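Local coordinates for protein superoxide dismutase (Candida albicans, PDB 4GUN) that probably protects cells by converting superoxide radicals to hydrogen peroxide and oxygen at a bound manganese ion, at residues Leu104-Leu118 / Lys141-Ala153. The protein carries 2 engineered substitutions. Numbering follows the deposited sequence.
Sequences LGKQIVAQYGSVSNL and KQNGGALDVVTTA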
ATOM      1  N   LEU A 104     -14.366  21.811  21.129  1.00  8.55           N
ATOM      2  CA  LEU A 104     -14.265  20.364  20.912  1.00  7.47           C
ATOM      3  C   LEU A 104     -15.454  19.634  21.545  1.00 12.54           C
ATOM      4  O   LEU A 104     -16.062  18.801  20.882  1.00 13.03           O
ATOM      5  CB  LEU A 104     -12.928  19.787  21.453  1.00  6.83           C
ATOM      6  CG  LEU A 104     -12.822  18.247  21.418  1.00 10.77           C
ATOM      7  CD1 LEU A 104     -12.823  17.696  19.995  1.00  9.48           C
ATOM      8  CD2 LEU A 104     -11.661  17.735  22.244  1.00 10.08           C
ATOM      9  N   GLY A 105     -15.751  19.944  22.812  1.00 10.04           N
ATOM     10  CA  GLY A 105     -16.848  19.346  23.575  1.00  9.94           C
ATOM     11  C   GLY A 105     -18.196  19.551  22.921  1.00 13.27           C
ATOM     12  O   GLY A 105     -19.023  18.639  22.899  1.00 12.35           O
ATOM     13  N   LYS A 106     -18.408  20.746  22.365  1.00 10.96           N
ATOM     14  CA  LYS A 106     -19.615  21.121  21.620  1.00 10.25           C
ATOM     15  C   LYS A 106     -19.699  20.280  20.341  1.00 12.55           C
ATOM     16  O   LYS A 106     -20.779  19.797  20.006  1.00 13.28           O
ATOM     17  CB  LYS A 106     -19.577  22.619  21.233  1.00 11.62           C
ATOM     18  CG  LYS A 106     -20.203  23.546  22.268  1.00 24.91           C
ATOM     19  CD  LYS A 106     -20.769  24.828  21.637  1.00 32.87           C
ATOM     20  CE  LYS A 106     -19.742  25.921  21.477  1.00 36.90           C
ATOM     21  NZ  LYS A 106     -20.315  27.117  20.809  1.00 45.90           N
ATOM     22  N   GLN A 107     -18.565  20.092  19.640  1.00  8.11           N
ATOM     23  CA  GLN A 107     -18.530  19.290  18.408  1.00  7.89           C
ATOM     24  C   GLN A 107     -18.824  17.804  18.660  1.00 12.03           C
ATOM     25  O   GLN A 107     -19.583  17.222  17.894  1.00 12.13           O
ATOM     26  CB  GLN A 107     -17.238  19.509  17.613  1.00  7.86           C
ATOM     27  CG  GLN A 107     -17.356  19.104  16.136  1.00 10.32           C
ATOM     28  CD  GLN A 107     -18.234  20.012  15.303  1.00 22.65           C
ATOM     29  OE1 GLN A 107     -18.405  21.200  15.595  1.00 20.42           O
ATOM     30  NE2 GLN A 107     -18.773  19.482  14.217  1.00 11.34           N
ATOM     31  N   ILE A 108     -18.258  17.217  19.746  1.00  9.51           N
ATOM     32  CA  ILE A 108     -18.479  15.825  20.162  1.00  9.68           C
ATOM     33  C   ILE A 108     -19.974  15.599  20.403  1.00 11.72           C
ATOM     34  O   ILE A 108     -20.529  14.613  19.912  1.00 11.69           O
ATOM     35  CB  ILE A 108     -17.627  15.445  21.412  1.00 12.42           C
ATOM     36  CG1 ILE A 108     -16.105  15.447  21.074  1.00 12.52           C
ATOM     37  CG2 ILE A 108     -18.076  14.084  22.030  1.00 12.02           C
ATOM     38  CD1 ILE A 108     -15.195  15.394  22.250  1.00 16.20           C
ATOM     39  N   VAL A 109     -20.609  16.518  21.156  1.00  7.29           N
ATOM     40  CA  VAL A 109     -22.027  16.453  21.502  1.00  6.59           C
ATOM     41  C   VAL A 109     -22.890  16.539  20.242  1.00 13.02           C
ATOM     42  O   VAL A 109     -23.774  15.696  20.043  1.00 13.10           O
ATOM     43  CB  VAL A 109     -22.414  17.480  22.595  1.00  7.86           C
ATOM     44  CG1 VAL A 109     -23.932  17.614  22.724  1.00  7.65           C
ATOM     45  CG2 VAL A 109     -21.781  17.118  23.941  1.00  6.70           C
ATOM     46  N   ALA A 110     -22.588  17.501  19.362  1.00 10.47           N
ATOM     47  CA  ALA A 110     -23.336  17.671  18.106  1.00 11.31           C
ATOM     48  C   ALA A 110     -23.272  16.424  17.220  1.00 15.39           C
ATOM     49  O   ALA A 110     -24.306  15.970  16.732  1.00 15.25           O
ATOM     50  CB  ALA A 110     -22.803  18.880  17.341  1.00 11.85           C
ATOM     51  N   GLN A 111     -22.062  15.874  17.017  1.00 11.11           N
ATOM     52  CA  GLN A 111     -21.825  14.731  16.126  1.00 10.03           C
ATOM     53  C   GLN A 111     -22.036  13.324  16.664  1.00 12.27           C
ATOM     54  O   GLN A 111     -22.455  12.467  15.894  1.00 10.57           O
ATOM     55  CB  GLN A 111     -20.422  14.824  15.537  1.00 10.92           C
ATOM     56  CG  GLN A 111     -20.236  15.995  14.577  1.00 14.84           C
ATOM     57  CD  GLN A 111     -18.936  15.887  13.841  1.00 16.94           C
ATOM     58  OE1 GLN A 111     -18.045  16.703  14.018  1.00 15.68           O
ATOM     59  NE2 GLN A 111     -18.789  14.867  13.014  1.00  6.45           N
ATOM     60  N   TYR A 112     -21.650  13.054  17.926  1.00  9.77           N
ATOM     61  CA  TYR A 112     -21.682  11.709  18.547  1.00  9.63           C
ATOM     62  C   TYR A 112     -22.633  11.547  19.723  1.00 16.32           C
ATOM     63  O   TYR A 112     -22.847  10.419  20.172  1.00 16.80           O
ATOM     64  CB  TYR A 112     -20.262  11.295  18.996  1.00  8.89           C
ATOM     65  CG  TYR A 112     -19.255  11.308  17.869  1.00  8.19           C
ATOM     66  CD1 TYR A 112     -19.153  10.240  16.990  1.00  9.85           C
ATOM     67  CD2 TYR A 112     -18.406  12.399  17.677  1.00  7.62           C
ATOM     68  CE1 TYR A 112     -18.225  10.243  15.954  1.00  9.30           C
ATOM     69  CE2 TYR A 112     -17.484  12.421  16.631  1.00  7.32           C
ATOM     70  CZ  TYR A 112     -17.409  11.348  15.765  1.00 12.69           C
ATOM     71  OH  TYR A 112     -16.503  11.356  14.735  1.00 14.55           O
ATOM     72  N   GLY A 113     -23.167  12.659  20.231  1.00 12.79           N
ATOM     73  CA  GLY A 113     -24.075  12.648  21.373  1.00 11.66           C
ATOM     74  C   GLY A 113     -23.329  12.671  22.692  1.00 15.75           C
ATOM     75  O   GLY A 113     -23.705  13.417  23.594  1.00 14.29           O
ATOM     76  N   SER A 114     -22.230  11.877  22.793  1.00 13.15           N
ATOM     77  CA  SER A 114     -21.397  11.731  24.001  1.00 12.98           C
ATOM     78  C   SER A 114     -19.977  11.309  23.689  1.00 14.92           C
ATOM     79  O   SER A 114     -19.717  10.725  22.629  1.00 11.55           O
ATOM     80  CB  SER A 114     -22.000  10.685  24.941  1.00 15.59           C
ATOM     81  OG  SER A 114     -22.058   9.404  24.328  1.00 12.42           O
ATOM     82  N   VAL A 115     -19.072  11.569  24.652  1.00 12.85           N
ATOM     83  CA  VAL A 115     -17.661  11.161  24.651  1.00 14.55           C
ATOM     84  C   VAL A 115     -17.609   9.626  24.642  1.00 17.86           C
ATOM     85  O   VAL A 115     -16.833   9.053  23.870  1.00 16.74           O
ATOM     86  CB  VAL A 115     -16.899  11.737  25.876  1.00 19.64           C
ATOM     87  CG1 VAL A 115     -15.423  11.331  25.856  1.00 19.60           C
ATOM     88  CG2 VAL A 115     -17.020  13.245  25.908  1.00 19.88           C
ATOM     89  N   SER A 116     -18.473   8.973  25.464  1.00 12.21           N
ATOM     90  CA  SER A 116     -18.542   7.522  25.528  1.00 12.55           C
ATOM     91  C   SER A 116     -18.808   6.890  24.164  1.00 15.26           C
ATOM     92  O   SER A 116     -18.164   5.894  23.841  1.00 15.04           O
ATOM     93  CB  SER A 116     -19.542   7.059  26.580  1.00 15.60           C
ATOM     94  OG  SER A 116     -20.847   7.504  26.256  1.00 25.89           O
ATOM     95  N   ASN A 117     -19.701   7.495  23.343  1.00 10.49           N
ATOM     96  CA  ASN A 117     -20.016   6.994  22.001  1.00  9.71           C
ATOM     97  C   ASN A 117     -18.822   7.160  21.063  1.00 10.37           C
ATOM     98  O   ASN A 117     -18.534   6.267  20.273  1.00 10.52           O
ATOM     99  CB  ASN A 117     -21.274   7.672  21.421  1.00 16.27           C
ATOM    100  CG  ASN A 117     -21.798   7.043  20.134  1.00 46.69           C
ATOM    101  OD1 ASN A 117     -21.645   5.837  19.879  1.00 43.98           O
ATOM    102  ND2 ASN A 117     -22.467   7.841  19.303  1.00 36.81           N
ATOM    103  N   LEU A 118     -18.130   8.294  21.159  1.00  5.09           N
ATOM    104  CA  LEU A 118     -16.926   8.571  20.389  1.00  5.18           C
ATOM    105  C   LEU A 118     -15.804   7.578  20.782  1.00 12.92           C
ATOM    106  O   LEU A 118     -15.123   7.045  19.896  1.00 12.57           O
ATOM    107  CB  LEU A 118     -16.493  10.031  20.614  1.00  4.31           C
ATOM    108  CG  LEU A 118     -15.143  10.464  20.009  1.00  7.95           C
ATOM    109  CD1 LEU A 118     -15.073  10.197  18.455  1.00  9.07           C
ATOM    110  CD2 LEU A 118     -14.831  11.892  20.349  1.00  5.08           C
ATOM    111  N   LYS A 141     -10.708  20.950   8.790  1.00  9.66           N
ATOM    112  CA  LYS A 141     -10.869  22.410   8.688  1.00 10.30           C
ATOM    113  C   LYS A 141     -11.728  22.887   7.509  1.00 15.70           C
ATOM    114  O   LYS A 141     -12.215  24.022   7.538  1.00 16.94           O
ATOM    115  CB  LYS A 141      -9.488  23.089   8.644  1.00 11.94           C
ATOM    116  CG  LYS A 141      -8.672  22.893   9.922  1.00 14.50           C
ATOM    117  CD  LYS A 141      -7.339  23.627   9.862  1.00 18.60           C
ATOM    118  CE  LYS A 141      -6.254  22.774   9.263  1.00 24.24           C
ATOM    119  NZ  LYS A 141      -5.014  23.534   8.961  1.00 24.78           N
ATOM    120  N   GLN A 142     -11.928  22.029   6.496  1.00 12.90           N
ATOM    121  CA  GLN A 142     -12.661  22.339   5.260  1.00 12.86           C
ATOM    122  C   GLN A 142     -14.173  22.110   5.281  1.00 16.64           C
ATOM    123  O   GLN A 142     -14.891  22.792   4.549  1.00 16.63           O
ATOM    124  CB  GLN A 142     -12.076  21.521   4.097  1.00 14.10           C
ATOM    125  CG  GLN A 142     -10.733  22.018   3.575  1.00 22.52           C
ATOM    126  CD  GLN A 142     -10.157  21.099   2.515  1.00 37.20           C
ATOM    127  OE1 GLN A 142     -10.493  19.906   2.414  1.00 34.34           O
ATOM    128  NE2 GLN A 142      -9.238  21.632   1.720  1.00 27.00           N
ATOM    129  N   ASN A 143     -14.643  21.087   6.007  1.00 12.25           N
ATOM    130  CA  ASN A 143     -16.058  20.709   6.033  1.00 11.35           C
ATOM    131  C   ASN A 143     -16.826  21.164   7.299  1.00 15.51           C
ATOM    132  O   ASN A 143     -17.771  20.488   7.722  1.00 16.44           O
ATOM    133  CB  ASN A 143     -16.177  19.203   5.840  1.00  7.00           C
ATOM    134  CG  ASN A 143     -15.629  18.385   6.981  1.00 14.71           C
ATOM    135  OD1 ASN A 143     -15.111  18.918   7.964  1.00  8.64           O
ATOM    136  ND2 ASN A 143     -15.786  17.071   6.902  1.00 13.50           N
ATOM    137  N   GLY A 144     -16.414  22.287   7.876  1.00 11.62           N
ATOM    138  CA  GLY A 144     -17.047  22.877   9.057  1.00 11.30           C
ATOM    139  C   GLY A 144     -16.476  22.463  10.399  1.00 13.63           C
ATOM    140  O   GLY A 144     -17.164  22.546  11.421  1.00 11.93           O
ATOM    141  N   GLY A 145     -15.212  22.050  10.406  1.00 10.98           N
ATOM    142  CA  GLY A 145     -14.541  21.590  11.622  1.00 10.33           C
ATOM    143  C   GLY A 145     -15.066  20.254  12.121  1.00 12.56           C
ATOM    144  O   GLY A 145     -15.036  19.994  13.326  1.00 11.63           O
ATOM    145  N   ALA A 146     -15.542  19.389  11.200  1.00  8.83           N
ATOM    146  CA  ALA A 146     -16.103  18.078  11.543  1.00  8.99           C
ATOM    147  C   ALA A 146     -15.049  17.089  12.020  1.00 14.13           C
ATOM    148  O   ALA A 146     -13.952  17.000  11.469  1.00 14.29           O
ATOM    149  CB  ALA A 146     -16.861  17.478  10.369  1.00 10.23           C
ATOM    150  N   LEU A 147     -15.429  16.316  13.024  1.00 10.41           N
ATOM    151  CA  LEU A 147     -14.597  15.298  13.614  1.00  9.98           C
ATOM    152  C   LEU A 147     -14.815  13.990  12.868  1.00 14.43           C
ATOM    153  O   LEU A 147     -15.886  13.755  12.299  1.00 13.32           O
ATOM    154  CB  LEU A 147     -14.986  15.103  15.091  1.00  9.66           C
ATOM    155  CG  LEU A 147     -14.725  16.272  16.050  1.00 14.45           C
ATOM    156  CD1 LEU A 147     -15.425  16.029  17.366  1.00 13.05           C
ATOM    157  CD2 LEU A 147     -13.203  16.522  16.253  1.00 18.34           C
ATOM    158  N   ASP A 148     -13.786  13.131  12.884  1.00  9.58           N
ATOM    159  CA  ASP A 148     -13.846  11.799  12.302  1.00  8.88           C
ATOM    160  C   ASP A 148     -12.802  10.953  13.002  1.00 11.65           C
ATOM    161  O   ASP A 148     -11.891  11.504  13.620  1.00 11.33           O
ATOM    162  CB  ASP A 148     -13.612  11.826  10.784  1.00  9.82           C
ATOM    163  CG  ASP A 148     -13.993  10.554  10.010  1.00 22.69           C
ATOM    164  OD1 ASP A 148     -14.906   9.800  10.483  1.00 19.91           O
ATOM    165  OD2 ASP A 148     -13.417  10.331   8.926  1.00 31.63           O
ATOM    166  N   VAL A 149     -12.964   9.631  12.966  1.00  7.96           N
ATOM    167  CA  VAL A 149     -11.982   8.711  13.544  1.00  8.22           C
ATOM    168  C   VAL A 149     -11.336   8.018  12.340  1.00 12.97           C
ATOM    169  O   VAL A 149     -12.061   7.475  11.499  1.00 12.58           O
ATOM    170  CB  VAL A 149     -12.560   7.687  14.577  1.00 11.93           C
ATOM    171  CG1 VAL A 149     -11.427   6.910  15.259  1.00 11.37           C
ATOM    172  CG2 VAL A 149     -13.428   8.382  15.633  1.00 11.47           C
ATOM    173  N   VAL A 150      -9.993   8.086  12.236  1.00  9.79           N
ATOM    174  CA  VAL A 150      -9.206   7.494  11.131  1.00  9.81           C
ATOM    175  C   VAL A 150      -8.074   6.596  11.688  1.00 10.51           C
ATOM    176  O   VAL A 150      -7.677   6.749  12.836  1.00  8.27           O
ATOM    177  CB  VAL A 150      -8.666   8.603  10.160  1.00 15.60           C
ATOM    178  CG1 VAL A 150      -7.665   9.507  10.846  1.00 15.65           C
ATOM    179  CG2 VAL A 150      -8.047   8.022   8.889  1.00 16.19           C
ATOM    180  N   THR A 151      -7.586   5.657  10.884  1.00  7.78           N
ATOM    181  CA  THR A 151      -6.442   4.829  11.276  1.00  8.33           C
ATOM    182  C   THR A 151      -5.322   5.013  10.264  1.00 12.11           C
ATOM    183  O   THR A 151      -5.583   5.303   9.096  1.00 11.41           O
ATOM    184  CB  THR A 151      -6.789   3.337  11.405  1.00 10.50           C
ATOM    185  OG1 THR A 151      -7.200   2.854  10.131  1.00 11.11           O
ATOM    186  CG2 THR A 151      -7.807   3.050  12.497  1.00 10.33           C
ATOM    187  N   THR A 152      -4.078   4.825  10.708  1.00  7.66           N
ATOM    188  CA  THR A 152      -2.924   4.872   9.823  1.00  6.77           C
ATOM    189  C   THR A 152      -2.132   3.604  10.083  1.00 12.26           C
ATOM    190  O   THR A 152      -2.242   3.035  11.174  1.00  9.98           O
ATOM    191  CB  THR A 152      -2.090   6.153   9.998  1.00 12.83           C
ATOM    192  OG1 THR A 152      -1.294   6.070  11.179  1.00 10.39           O
ATOM    193  CG2 THR A 152      -2.928   7.449   9.946  1.00 11.19           C
ATOM    194  N   ALA A 153      -1.348   3.142   9.085  1.00 10.52           N
ATOM    195  CA  ALA A 153      -0.537   1.940   9.258  1.00  9.89           C
ATOM    196  C   ALA A 153       0.849   2.388   9.645  1.00 12.31           C
ATOM    197  O   ALA A 153       1.277   3.453   9.199  1.00 12.86           O
ATOM    198  CB  ALA A 153      -0.497   1.145   7.956  1.00 10.61           C
TER
HETATM  199  O   HOH W   1     -17.000  23.155  14.461  1.00 16.61           O
HETATM  200  O   HOH W   2     -16.436   9.261  13.082  1.00 10.34           O
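Gln-111 of helix 103-112 bonds through its carboxamide to the backbone of Leu-147, in a mixed polar and apolar helix-to-strand packing at the edge of the three-stranded antiparallel sheet. OE1 of Gln-111 accepts from Leu-147 N at 2.8 Å, almost straight and on a lone pair, while NE2 of Gln-111 reaches Leu-147 O at 3.2 Å on a more bent path. Strand 133-140 pairs with Ala-146 and Asp-148, and a glutamine offers the intervening Leu-147 both a donor and an acceptor. Gln-107, one helical turn earlier, bends at chi2 (70°) and directs its NE2 at OE1 of Gln-111, 2.9 Å away and above that carbonyl's plane; two donors on OE1, together with the bond from NE2 to Leu-147 O, fix which way round the amide lies. This is the alpha/beta C-terminal domain of iron/manganese superoxide dismutases, and here it also meets a second subunit, whose Asn-143 accepts from Gln-111 NE2 on its backbone O and donates from ND2 to Leu-147 O. The two methyls of Leu-147 suit it to different helix residues: CD1 lies 3.8 Å from Ile-108 CG1, and CD2 is 3.9 Å from Leu-104 CD1. Tyr-112 combines an apolar ring edge for Leu-147 CB with a hydroxyl that a water joins to Asp-148 OD1. Leu-118 CD1 lies over one face of that ring, toward its rim, and touches Val-149 CG2 at 3.7 Å.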